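Local coordinates for protein putative efflux transporter (Bacteroides eggerthii, PDB 4L8J) that probably serves as the HlyD-family periplasmic adaptor (membrane-fusion) subunit of an efflux pump, linking inner-membrane transporter to outer-membrane channel, at residues A[170-173]-A[174-177]. Sequence-based numbering, arbitrary orientation.
Sequences TVPD and DYLY
V171 and Y175 meet across a tight turn, with V171 buried and its CG1 3.6 Å from CB of Y175. CG1 of V171 is carried anti to the backbone N (chi1 167°), which brings this methyl up to the edge of the tyrosine ring, near its plane, while the two side chains cross at about a right angle. F25 of strand 20-29 touches V171, P172 and Y175, and V217 of strand 215-221 packs on V171, making this the dense part of the contact. P172, itself exposed, approaches the same ring obliquely, its CD 3.9 Å from CD2 of Y175. The ring is directed here by a chi1 of -66°, with CG anti to the carbonyl carbon, and its hydroxyl is hydrogen-bonded to K23 NZ. Two successive backbone bonds close the turn: Y175 N donates a hydrogen bond to P172 O at 2.9 Å, and L176 N donates one to D173 O at 3.2 Å. Their i to i+3 spacing matches the short 3-10 turn of D173 and D174. It leads the chain from strand 166-171, part of the closed six-stranded antiparallel barrel, into the short helix 176-180, with Y175 at its N-cap position; such a beta-barrel is a regular domain of membrane-fusion proteins. The side chain of D173 leaves the backbone away from 174-177, although CB lies 3.2 Å from D174 N, and OD2 is hydrogen-bonded to G214 N. Looser is the meeting of L176 with 170-173, little more than its CB 3.5 Å from D173 O; outside the turn its side chain packs on I215, D207 and S209. Within 174-177, where D174 and Y177 are exposed to solvent, D174 O lies at the edge of the Y177 ring, in its plane.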
ATOM      1  N   THR A 170      23.264  -3.528 -23.757  1.00 28.00           N
ATOM      2  CA  THR A 170      23.610  -4.033 -22.440  1.00 28.31           C
ATOM      3  C   THR A 170      22.598  -3.514 -21.450  1.00 32.70           C
ATOM      4  O   THR A 170      22.284  -2.340 -21.392  1.00 34.25           O
ATOM      5  CB  THR A 170      25.067  -3.700 -22.037  1.00 35.90           C
ATOM      6  OG1 THR A 170      25.944  -4.240 -23.007  1.00 39.86           O
ATOM      7  CG2 THR A 170      25.447  -4.287 -20.703  1.00 31.50           C
ATOM      8  N   VAL A 171      22.130  -4.397 -20.646  1.00 29.69           N
ATOM      9  CA  VAL A 171      21.155  -4.056 -19.642  1.00 28.34           C
ATOM     10  C   VAL A 171      21.850  -3.972 -18.265  1.00 29.11           C
ATOM     11  O   VAL A 171      22.549  -4.908 -17.881  1.00 26.79           O
ATOM     12  CB  VAL A 171      20.026  -5.118 -19.693  1.00 30.65           C
ATOM     13  CG1 VAL A 171      19.102  -5.043 -18.470  1.00 29.92           C
ATOM     14  CG2 VAL A 171      19.210  -4.942 -20.972  1.00 30.76           C
ATOM     15  N   PRO A 172      21.602  -2.905 -17.481  1.00 28.73           N
ATOM     16  CA  PRO A 172      22.110  -2.883 -16.102  1.00 29.16           C
ATOM     17  C   PRO A 172      21.737  -4.171 -15.335  1.00 32.57           C
ATOM     18  O   PRO A 172      20.618  -4.687 -15.466  1.00 33.02           O
ATOM     19  CB  PRO A 172      21.416  -1.654 -15.500  1.00 30.49           C
ATOM     20  CG  PRO A 172      21.166  -0.754 -16.651  1.00 34.79           C
ATOM     21  CD  PRO A 172      20.777  -1.711 -17.763  1.00 30.50           C
ATOM     22  N   ASP A 173      22.687  -4.701 -14.560  1.00 28.28           N
ATOM     23  CA  ASP A 173      22.521  -5.921 -13.776  1.00 29.74           C
ATOM     24  C   ASP A 173      21.272  -5.930 -12.894  1.00 34.52           C
ATOM     25  O   ASP A 173      20.687  -6.990 -12.703  1.00 34.59           O
ATOM     26  CB  ASP A 173      23.751  -6.165 -12.886  1.00 32.69           C
ATOM     27  CG  ASP A 173      24.985  -6.453 -13.688  1.00 38.56           C
ATOM     28  OD1 ASP A 173      25.116  -7.584 -14.173  1.00 39.01           O
ATOM     29  OD2 ASP A 173      25.817  -5.529 -13.851  1.00 43.12           O
ATOM     30  N   ASP A 174      20.881  -4.779 -12.337  1.00 31.97           N
ATOM     31  CA  ASP A 174      19.704  -4.695 -11.468  1.00 32.76           C
ATOM     32  C   ASP A 174      18.392  -4.953 -12.218  1.00 36.39           C
ATOM     33  O   ASP A 174      17.374  -5.163 -11.562  1.00 38.39           O
ATOM     34  CB  ASP A 174      19.642  -3.324 -10.765  1.00 34.63           C
ATOM     35  CG  ASP A 174      20.563  -3.195  -9.547  1.00 46.18           C
ATOM     36  OD1 ASP A 174      21.318  -4.161  -9.256  1.00 45.84           O
ATOM     37  OD2 ASP A 174      20.545  -2.123  -8.904  1.00 55.29           O
ATOM     38  N   TYR A 175      18.403  -4.927 -13.567  1.00 30.03           N
ATOM     39  CA  TYR A 175      17.215  -5.161 -14.375  1.00 29.55           C
ATOM     40  C   TYR A 175      17.135  -6.611 -14.883  1.00 30.54           C
ATOM     41  O   TYR A 175      16.348  -6.886 -15.774  1.00 28.23           O
ATOM     42  CB  TYR A 175      17.135  -4.170 -15.564  1.00 31.08           C
ATOM     43  CG  TYR A 175      16.941  -2.708 -15.209  1.00 33.98           C
ATOM     44  CD1 TYR A 175      16.376  -2.331 -13.993  1.00 37.78           C
ATOM     45  CD2 TYR A 175      17.283  -1.704 -16.105  1.00 35.32           C
ATOM     46  CE1 TYR A 175      16.225  -0.986 -13.648  1.00 39.33           C
ATOM     47  CE2 TYR A 175      17.106  -0.351 -15.784  1.00 37.22           C
ATOM     48  CZ  TYR A 175      16.569   0.002 -14.555  1.00 45.03           C
ATOM     49  OH  TYR A 175      16.390   1.327 -14.218  1.00 49.22           O
ATOM     50  N   LEU A 176      17.937  -7.541 -14.319  1.00 29.11           N
ATOM     51  CA  LEU A 176      17.870  -8.951 -14.677  1.00 28.99           C
ATOM     52  C   LEU A 176      16.440  -9.511 -14.514  1.00 32.93           C
ATOM     53  O   LEU A 176      16.007 -10.293 -15.362  1.00 31.96           O
ATOM     54  CB  LEU A 176      18.850  -9.774 -13.838  1.00 29.74           C
ATOM     55  CG  LEU A 176      18.910 -11.295 -14.143  1.00 34.06           C
ATOM     56  CD1 LEU A 176      19.241 -11.564 -15.627  1.00 32.70           C
ATOM     57  CD2 LEU A 176      19.877 -11.997 -13.208  1.00 34.38           C
ATOM     58  N   TYR A 177      15.708  -9.102 -13.444  1.00 30.17           N
ATOM     59  CA  TYR A 177      14.327  -9.568 -13.188  1.00 31.17           C
ATOM     60  C   TYR A 177      13.386  -9.181 -14.338  1.00 34.14           C
ATOM     61  O   TYR A 177      12.458  -9.929 -14.648  1.00 34.66           O
ATOM     62  CB  TYR A 177      13.803  -9.046 -11.840  1.00 32.58           C
ATOM     63  CG  TYR A 177      13.471  -7.571 -11.795  1.00 34.42           C
ATOM     64  CD1 TYR A 177      14.473  -6.615 -11.651  1.00 35.89           C
ATOM     65  CD2 TYR A 177      12.153  -7.133 -11.808  1.00 35.61           C
ATOM     66  CE1 TYR A 177      14.175  -5.253 -11.596  1.00 36.55           C
ATOM     67  CE2 TYR A 177      11.842  -5.774 -11.731  1.00 37.09           C
ATOM     68  CZ  TYR A 177      12.858  -4.836 -11.640  1.00 43.77           C
ATOM     69  OH  TYR A 177      12.570  -3.488 -11.565  1.00 45.87           O
TER